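Local coordinates for cellulase (Xanthomonas axonopodis pv. citri, PDB 5HOS), which probably hydrolyses internal beta-1,4-glucosidic bonds of cellulose, as an endoglucanase of glycoside hydrolase family 5, at residues L27-G31 against W298-S302; M214-R218 against W259-K265; H229-D233 against E271-G275. One frame throughout, in Å; residues are numbered along the deposited sequence.

Contact 1 of 3, residues L27-G31 against W298-S302; sequences LKYAG and WMGWS. With SO4 (sulfate ion), chain B.
W301 and A30 meet because the indole leaves its backbone with CG in the crowded position between N and the carbonyl carbon (chi1 51°), which swings the ring back over the neighbouring strand. The A30 methyl then sits over the six-membered ring as a CH-pi contact, 3.9 Å from CB to the ring centroid and 17° off the normal; a small residue suits this place, since I340 and A337 of helix 330-341 press on it as well. In L27, CG stands beside the backbone N, and CD2 comes within 3.4 Å of G300 N, a buried N-H without a hydrogen-bond partner.

The strands run parallel. Here the eighth strand of the (beta/alpha)8 barrel pairs with the first, closing the cylinder. M299 O takes two successive N-H groups, K28 N at 2.9 Å and Y29 N at 3.3 Å, so one oxygen serves two donors. Further along, W301 N bonds to Y29 O and G31 N to W301 O (3.0 Å). At G300 the chain passes close beside Y29 CB, where only hydrogen fits in place of a side chain.

Y29 points to the other side of the sheet from A30 and W301. CG of K28 lies over the centre of the Y29 ring, while the M299 sulfur makes a Met-aromatic contact at the edge, SD 5.4 Å from the centroid. The phenol OH gives a short 2.6 Å bond to O3 of a sulfate, and K28 NZ reaches sulfate O2 at 3.2 Å.

R266 and R223 also hydrogen-bond to this anion, which probably came from the crystallisation liquor. Three cationic side chains and a phenol thus form an anion-binding site at the start of the barrel strands, whose positive potential the sulfate would partly offset.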
loop_
_atom_site.group_PDB
_atom_site.type_symbol
_atom_site.label_atom_id
_atom_site.label_comp_id
_atom_site.label_asym_id
_atom_site.label_seq_id
_atom_site.Cartn_x
_atom_site.Cartn_y
_atom_site.Cartn_z
ATOM N N LEU A 27 -14.463 9.348 -0.035
ATOM C CA LEU A 27 -13.546 8.326 0.582
ATOM C C LEU A 27 -14.284 7.005 0.698
ATOM O O LEU A 27 -15.335 6.949 1.339
ATOM C CB LEU A 27 -13.072 8.744 1.974
ATOM C CG LEU A 27 -11.795 9.578 2.116
ATOM C CD1 LEU A 27 -11.725 10.193 3.502
ATOM C CD2 LEU A 27 -10.568 8.718 1.871
ATOM N N LYS A 28 -13.737 5.965 0.076
ATOM C CA LYS A 28 -14.359 4.639 0.022
ATOM C C LYS A 28 -13.661 3.617 0.922
ATOM O O LYS A 28 -14.320 2.739 1.483
ATOM C CB LYS A 28 -14.364 4.146 -1.431
ATOM C CG LYS A 28 -14.971 2.768 -1.644
ATOM C CD LYS A 28 -15.199 2.498 -3.122
ATOM C CE LYS A 28 -15.784 1.117 -3.357
ATOM N NZ LYS A 28 -16.054 0.891 -4.802
ATOM N N TYR A 29 -12.341 3.713 1.052
ATOM C CA TYR A 29 -11.554 2.677 1.726
ATOM C C TYR A 29 -10.846 3.220 2.962
ATOM O O TYR A 29 -10.209 4.271 2.903
ATOM C CB TYR A 29 -10.524 2.099 0.760
ATOM C CG TYR A 29 -11.102 1.531 -0.525
ATOM C CD1 TYR A 29 -11.638 0.256 -0.560
ATOM C CD2 TYR A 29 -11.089 2.268 -1.709
ATOM C CE1 TYR A 29 -12.166 -0.271 -1.727
ATOM C CE2 TYR A 29 -11.608 1.750 -2.886
ATOM C CZ TYR A 29 -12.146 0.479 -2.883
ATOM O OH TYR A 29 -12.649 -0.064 -4.030
ATOM N N ALA A 30 -10.962 2.496 4.075
ATOM C CA ALA A 30 -10.263 2.830 5.314
ATOM C C ALA A 30 -9.778 1.536 5.927
ATOM O O ALA A 30 -10.573 0.631 6.185
ATOM C CB ALA A 30 -11.186 3.533 6.277
ATOM N N GLY A 31 -8.484 1.437 6.175
ATOM C CA GLY A 31 -7.970 0.191 6.676
ATOM C C GLY A 31 -6.575 0.205 7.224
ATOM O O GLY A 31 -6.076 1.237 7.688
ATOM N N TRP A 298 -9.091 12.337 -2.730
ATOM C CA TRP A 298 -8.709 11.234 -1.840
ATOM C C TRP A 298 -9.782 10.151 -1.828
ATOM O O TRP A 298 -10.951 10.437 -1.559
ATOM C CB TRP A 298 -8.414 11.734 -0.430
ATOM C CG TRP A 298 -7.125 12.495 -0.353
ATOM C CD1 TRP A 298 -6.976 13.850 -0.242
ATOM C CD2 TRP A 298 -5.801 11.948 -0.414
ATOM N NE1 TRP A 298 -5.639 14.179 -0.208
ATOM C CE2 TRP A 298 -4.896 13.034 -0.324
ATOM C CE3 TRP A 298 -5.289 10.646 -0.537
ATOM C CZ2 TRP A 298 -3.509 12.857 -0.333
ATOM C CZ3 TRP A 298 -3.908 10.468 -0.559
ATOM C CH2 TRP A 298 -3.033 11.571 -0.457
ATOM N N MET A 299 -9.363 8.923 -2.148
ATOM C CA MET A 299 -10.241 7.760 -2.284
ATOM C C MET A 299 -10.097 6.750 -1.134
ATOM O O MET A 299 -10.999 5.966 -0.880
ATOM C CB MET A 299 -9.990 7.076 -3.649
ATOM C CG MET A 299 -8.918 5.947 -3.726
ATOM S SD MET A 299 -9.681 4.850 -4.954
ATOM C CE MET A 299 -8.518 3.551 -4.674
ATOM N N GLY A 300 -8.958 6.745 -0.453
ATOM C CA GLY A 300 -8.744 5.797 0.617
ATOM C C GLY A 300 -7.438 5.955 1.349
ATOM O O GLY A 300 -6.548 6.700 0.926
ATOM N N TRP A 301 -7.345 5.259 2.473
ATOM C CA TRP A 301 -6.103 5.191 3.246
ATOM C C TRP A 301 -5.970 3.874 3.975
ATOM O O TRP A 301 -6.959 3.185 4.208
ATOM C CB TRP A 301 -5.983 6.359 4.229
ATOM C CG TRP A 301 -7.178 6.640 5.151
ATOM C CD1 TRP A 301 -8.080 7.647 5.004
ATOM C CD2 TRP A 301 -7.533 5.966 6.373
ATOM N NE1 TRP A 301 -8.990 7.634 6.027
ATOM C CE2 TRP A 301 -8.678 6.617 6.888
ATOM C CE3 TRP A 301 -7.008 4.872 7.076
ATOM C CZ2 TRP A 301 -9.313 6.208 8.074
ATOM C CZ3 TRP A 301 -7.641 4.471 8.262
ATOM C CH2 TRP A 301 -8.774 5.143 8.745
ATOM N N SER A 302 -4.729 3.527 4.318
ATOM C CA SER A 302 -4.445 2.327 5.093
ATOM C C SER A 302 -3.225 2.562 5.979
ATOM O O SER A 302 -2.138 2.904 5.503
ATOM C CB SER A 302 -4.285 1.067 4.206
ATOM O OG SER A 302 -3.381 1.253 3.124
HETATM S S SO4 B . -13.204 2.539 -6.866
HETATM O O1 SO4 B . -12.554 2.600 -8.200
HETATM O O2 SO4 B . -14.666 2.703 -7.033
HETATM O O3 SO4 B . -12.921 1.238 -6.237
HETATM O O4 SO4 B . -12.711 3.646 -6.022
#

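Contact 2 of 3, residues M214-R218 against W259-K265; sequences MASIR and WLRLNKK
M214 and A215 abut the rim of the W259 indole: CH2 is 3.9 Å from M214 CB, and CZ2 is 3.6 Å from A215 N, near the ring plane. The contact joins the loop between helix 210-213 and strand 224-231 to the C-terminal end of helix 248-262, on the outside of the (beta/alpha)8 barrel. A215 suits the join, as its methyl touches both N263 OD1 and the W259 rim.

K265 is long enough to bring charge to the loop carbonyls. Its NZ bonds to I217 O at 3.2 Å, in the carbonyl plane, and more weakly to A215 O; Y224 OH is the main outside partner of NZ. R218 NH1 binds the same two carbonyls, I217 O at 2.7 Å, so K265 NZ and R218 NH1 lie 3.3 Å apart, a likeness of charge that the shared oxygens would partly offset.

Behind this shell, a Schellman motif positions K265. K264, with positive phi, turns the chain so that K265 N bonds to L260 O. W259 is held by NE1 to A211 O and by an edge-to-face meeting with W201. N263 folds back on the helix, its N and ND2 reaching W259 O from opposite faces of the carbonyl plane, ND2 at 2.9 Å.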
loop_
_atom_site.group_PDB
_atom_site.type_symbol
_atom_site.label_atom_id
_atom_site.label_comp_id
_atom_site.label_asym_id
_atom_site.label_seq_id
_atom_site.Cartn_x
_atom_site.Cartn_y
_atom_site.Cartn_z
ATOM N N MET A 214 4.276 10.978 -13.497
ATOM C CA MET A 214 3.009 10.335 -13.188
ATOM C C MET A 214 1.812 11.079 -13.777
ATOM O O MET A 214 0.737 10.504 -13.847
ATOM C CB MET A 214 2.862 10.155 -11.678
ATOM C CG MET A 214 3.973 9.306 -11.049
ATOM S SD MET A 214 4.182 7.614 -11.685
ATOM C CE MET A 214 2.535 7.000 -11.403
ATOM N N ALA A 215 2.003 12.322 -14.232
ATOM C CA ALA A 215 0.919 13.085 -14.888
ATOM C C ALA A 215 0.400 12.401 -16.143
ATOM O O ALA A 215 -0.792 12.482 -16.448
ATOM C CB ALA A 215 1.380 14.495 -15.227
ATOM N N SER A 216 1.291 11.734 -16.873
ATOM C CA SER A 216 0.910 11.095 -18.126
ATOM C C SER A 216 0.435 9.646 -17.963
ATOM O O SER A 216 0.101 9.012 -18.965
ATOM C CB SER A 216 2.070 11.176 -19.123
ATOM O OG SER A 216 3.236 10.577 -18.590
ATOM N N ILE A 217 0.386 9.119 -16.735
ATOM C CA ILE A 217 -0.169 7.770 -16.516
ATOM C C ILE A 217 -1.611 7.704 -16.999
ATOM O O ILE A 217 -2.420 8.590 -16.708
ATOM C CB ILE A 217 -0.112 7.310 -15.042
ATOM C CG1 ILE A 217 1.303 6.869 -14.683
ATOM C CG2 ILE A 217 -1.067 6.133 -14.753
ATOM C CD1 ILE A 217 1.800 5.598 -15.360
ATOM N N ARG A 218 -1.905 6.632 -17.728
ATOM C CA ARG A 218 -3.243 6.358 -18.225
ATOM C C ARG A 218 -3.642 4.921 -17.850
ATOM O O ARG A 218 -2.793 4.063 -17.547
ATOM C CB ARG A 218 -3.297 6.574 -19.739
ATOM C CG ARG A 218 -3.024 8.011 -20.182
ATOM C CD ARG A 218 -4.142 8.991 -19.816
ATOM N NE ARG A 218 -3.790 10.389 -20.119
ATOM C CZ ARG A 218 -3.189 11.254 -19.288
ATOM N NH1 ARG A 218 -2.842 10.917 -18.045
ATOM N NH2 ARG A 218 -2.932 12.492 -19.707
ATOM N N TRP A 259 -2.028 18.733 -6.743
ATOM C CA TRP A 259 -1.502 18.054 -7.932
ATOM C C TRP A 259 -2.530 17.041 -8.461
ATOM O O TRP A 259 -2.792 17.001 -9.668
ATOM C CB TRP A 259 -0.161 17.348 -7.635
ATOM C CG TRP A 259 0.431 16.687 -8.851
ATOM C CD1 TRP A 259 1.271 17.250 -9.768
ATOM C CD2 TRP A 259 0.205 15.340 -9.289
ATOM N NE1 TRP A 259 1.583 16.338 -10.751
ATOM C CE2 TRP A 259 0.947 15.158 -10.481
ATOM C CE3 TRP A 259 -0.545 14.265 -8.783
ATOM C CZ2 TRP A 259 0.968 13.940 -11.177
ATOM C CZ3 TRP A 259 -0.529 13.054 -9.481
ATOM C CH2 TRP A 259 0.221 12.907 -10.668
ATOM N N LEU A 260 -3.109 16.239 -7.559
ATOM C CA LEU A 260 -4.149 15.274 -7.946
ATOM C C LEU A 260 -5.320 15.983 -8.626
ATOM O O LEU A 260 -5.812 15.536 -9.665
ATOM C CB LEU A 260 -4.653 14.476 -6.734
ATOM C CG LEU A 260 -3.718 13.447 -6.092
ATOM C CD1 LEU A 260 -4.370 12.927 -4.816
ATOM C CD2 LEU A 260 -3.407 12.290 -7.024
ATOM N N ARG A 261 -5.730 17.104 -8.040
ATOM C CA ARG A 261 -6.869 17.883 -8.535
ATOM C C ARG A 261 -6.603 18.446 -9.932
ATOM O O ARG A 261 -7.433 18.306 -10.829
ATOM C CB ARG A 261 -7.202 19.006 -7.544
ATOM C CG ARG A 261 -8.578 19.626 -7.715
ATOM C CD ARG A 261 -8.941 20.514 -6.529
ATOM N NE ARG A 261 -9.357 19.730 -5.357
ATOM C CZ ARG A 261 -8.854 19.804 -4.118
ATOM N NH1 ARG A 261 -9.355 19.012 -3.167
ATOM N NH2 ARG A 261 -7.876 20.647 -3.789
ATOM N N LEU A 262 -5.438 19.065 -10.115
ATOM C CA LEU A 262 -5.043 19.608 -11.420
ATOM C C LEU A 262 -4.959 18.525 -12.504
ATOM O O LEU A 262 -5.417 18.738 -13.629
ATOM C CB LEU A 262 -3.704 20.363 -11.302
ATOM C CG LEU A 262 -2.985 20.865 -12.561
ATOM C CD1 LEU A 262 -3.870 21.758 -13.425
ATOM C CD2 LEU A 262 -1.715 21.604 -12.163
ATOM N N ASN A 263 -4.401 17.365 -12.149
ATOM C CA ASN A 263 -4.195 16.266 -13.106
ATOM C C ASN A 263 -5.345 15.263 -13.193
ATOM O O ASN A 263 -5.219 14.220 -13.847
ATOM C CB ASN A 263 -2.868 15.572 -12.801
ATOM C CG ASN A 263 -1.686 16.472 -13.090
ATOM O OD1 ASN A 263 -1.228 16.541 -14.221
ATOM N ND2 ASN A 263 -1.198 17.179 -12.077
ATOM N N LYS A 264 -6.465 15.591 -12.545
ATOM C CA LYS A 264 -7.699 14.802 -12.613
ATOM C C LYS A 264 -7.459 13.353 -12.191
ATOM O O LYS A 264 -7.877 12.418 -12.859
ATOM C CB LYS A 264 -8.335 14.906 -14.007
ATOM C CG LYS A 264 -8.495 16.348 -14.473
ATOM C CD LYS A 264 -9.651 16.534 -15.447
ATOM C CE LYS A 264 -9.749 17.980 -15.916
ATOM N NZ LYS A 264 -10.101 18.920 -14.812
ATOM N N LYS A 265 -6.761 13.196 -11.071
ATOM C CA LYS A 265 -6.426 11.890 -10.535
ATOM C C LYS A 265 -6.901 11.770 -9.090
ATOM O O LYS A 265 -7.268 12.765 -8.451
ATOM C CB LYS A 265 -4.924 11.662 -10.651
ATOM C CG LYS A 265 -4.501 11.285 -12.069
ATOM C CD LYS A 265 -3.017 11.475 -12.256
ATOM C CE LYS A 265 -2.473 10.771 -13.490
ATOM N NZ LYS A 265 -3.260 10.934 -14.735
#

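Contact 3 of 3, residues H229-D233 against E271-G275; sequences HQYLD and EFGTG
The E271 carboxylate stacks on the H229 imidazole, planes 19° apart, the side chains crossing at a slant, with E271 CD 3.4 Å from H229 CE1. E271 CG also covers the ring face near the rim. The Y231 ring stands steeply to the same carboxylate, at 78°, and its OH gives E271 OE1 a 2.8 Å bond from the anti side, 28° out of plane. OE2 has a salt bridge to R72, so each oxygen is gripped and rotation of the carboxylate is restrained. H229 in turn is anchored through ND1 to E159 and NE2 to E227.

These are the C-terminal ends of strands six and seven of the (beta/alpha)8 barrel, joined by helix 248-262 in a beta-alpha-beta crossover. Family 5 glycosidases carry their nucleophile at the end of strand seven and their acid/base at the end of strand four, places consistent with E271 and E159.

The strands splay as they leave the barrel. Q230 N still bonds to E271 O at 3.0 Å, but L232 N and G273 O need a bridging water, 2.7 Å from each. On the side facing helix 278-293, L232 CD1 packs against the T274 methyl CG2 at 3.6 Å.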
loop_
_atom_site.group_PDB
_atom_site.type_symbol
_atom_site.label_atom_id
_atom_site.label_comp_id
_atom_site.label_asym_id
_atom_site.label_seq_id
_atom_site.Cartn_x
_atom_site.Cartn_y
_atom_site.Cartn_z
ATOM N N HIS A 229 2.657 7.508 0.109
ATOM C CA HIS A 229 2.942 7.178 1.496
ATOM C C HIS A 229 3.322 8.459 2.228
ATOM O O HIS A 229 3.867 9.380 1.623
ATOM C CB HIS A 229 4.089 6.173 1.577
ATOM C CG HIS A 229 3.770 4.834 0.984
ATOM N ND1 HIS A 229 4.635 3.770 1.071
ATOM C CD2 HIS A 229 2.706 4.389 0.273
ATOM C CE1 HIS A 229 4.112 2.724 0.460
ATOM N NE2 HIS A 229 2.938 3.073 -0.032
ATOM N N GLN A 230 3.035 8.529 3.525
ATOM C CA GLN A 230 3.381 9.732 4.288
ATOM C C GLN A 230 3.565 9.446 5.757
ATOM O O GLN A 230 2.641 8.965 6.416
ATOM C CB GLN A 230 2.322 10.835 4.119
ATOM C CG GLN A 230 2.790 12.203 4.617
ATOM C CD GLN A 230 4.053 12.663 3.914
ATOM O OE1 GLN A 230 4.045 12.871 2.706
ATOM N NE2 GLN A 230 5.148 12.800 4.658
ATOM N N TYR A 231 4.766 9.743 6.251
ATOM C CA TYR A 231 5.067 9.702 7.672
ATOM C C TYR A 231 5.308 11.116 8.208
ATOM O O TYR A 231 5.574 12.059 7.442
ATOM C CB TYR A 231 6.226 8.750 7.926
ATOM C CG TYR A 231 5.830 7.314 7.616
ATOM C CD1 TYR A 231 5.196 6.518 8.580
ATOM C CD2 TYR A 231 6.036 6.764 6.349
ATOM C CE1 TYR A 231 4.813 5.212 8.294
ATOM C CE2 TYR A 231 5.653 5.454 6.057
ATOM C CZ TYR A 231 5.042 4.682 7.034
ATOM O OH TYR A 231 4.654 3.383 6.754
ATOM N N LEU A 232 5.154 11.265 9.522
ATOM C CA LEU A 232 5.063 12.581 10.158
ATOM C C LEU A 232 6.255 12.923 11.046
ATOM O O LEU A 232 6.242 13.948 11.731
ATOM C CB LEU A 232 3.758 12.682 10.956
ATOM C CG LEU A 232 2.440 12.466 10.196
ATOM C CD1 LEU A 232 1.286 13.073 10.983
ATOM C CD2 LEU A 232 2.451 13.051 8.799
ATOM N N ASP A 233 7.291 12.091 11.008
ATOM C CA ASP A 233 8.509 12.348 11.773
ATOM C C ASP A 233 9.447 13.275 10.962
ATOM O O ASP A 233 9.086 13.740 9.874
ATOM C CB ASP A 233 9.165 11.030 12.210
ATOM C CG ASP A 233 9.633 10.174 11.047
ATOM O OD1 ASP A 233 9.072 10.293 9.929
ATOM O OD2 ASP A 233 10.551 9.353 11.262
ATOM N N GLU A 271 0.248 3.940 2.999
ATOM C CA GLU A 271 0.983 3.835 4.255
ATOM C C GLU A 271 1.031 5.196 4.908
ATOM O O GLU A 271 1.350 6.197 4.253
ATOM C CB GLU A 271 2.428 3.369 4.052
ATOM C CG GLU A 271 2.589 1.943 3.561
ATOM C CD GLU A 271 4.016 1.430 3.648
ATOM O OE1 GLU A 271 4.850 2.076 4.330
ATOM O OE2 GLU A 271 4.302 0.368 3.034
ATOM N N PHE A 272 0.712 5.203 6.200
ATOM C CA PHE A 272 0.961 6.334 7.092
ATOM C C PHE A 272 0.888 5.798 8.507
ATOM O O PHE A 272 0.241 4.772 8.757
ATOM C CB PHE A 272 -0.065 7.456 6.898
ATOM C CG PHE A 272 -1.464 7.078 7.296
ATOM C CD1 PHE A 272 -2.212 6.189 6.519
ATOM C CD2 PHE A 272 -2.034 7.592 8.453
ATOM C CE1 PHE A 272 -3.493 5.826 6.892
ATOM C CE2 PHE A 272 -3.320 7.241 8.817
ATOM C CZ PHE A 272 -4.051 6.356 8.043
ATOM N N GLY A 273 1.553 6.486 9.425
ATOM C CA GLY A 273 1.567 6.073 10.817
ATOM C C GLY A 273 2.056 7.189 11.703
ATOM O O GLY A 273 2.734 8.101 11.242
ATOM N N THR A 274 1.710 7.094 12.979
ATOM C CA THR A 274 2.051 8.100 13.995
ATOM C C THR A 274 2.170 7.385 15.335
ATOM O O THR A 274 1.455 6.405 15.585
ATOM C CB THR A 274 0.996 9.229 14.131
ATOM O OG1 THR A 274 -0.295 8.682 14.443
ATOM C CG2 THR A 274 0.900 10.069 12.865
ATOM N N GLY A 275 3.080 7.857 16.184
ATOM C CA GLY A 275 3.253 7.277 17.500
ATOM C C GLY A 275 2.201 7.783 18.464
ATOM O O GLY A 275 1.376 8.633 18.119
HETATM O O HOH W 1 5.193 9.198 11.255
#

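Contacts 1 and 3 are buried and belong to one barrel sheet, in which strands 267-273 and 298-306 are neighbours. They touch where F272 meets W301, CZ of F272 lying 3.4 Å from W301 CE3. Contact 2 is only partly buried, its centre about 19 Å from the centre of the chain, and involves the helix that links the two strands of contact 3. Chemistry follows place: parallel strand pairing, irregular at its start, with aromatic packing at the barrel seam and a basic anion site at the strand starts in contact 1, a polar cluster round a glutamate at the C-terminal ends in contact 3, and basic side chains on loop carbonyls at the periphery in contact 2.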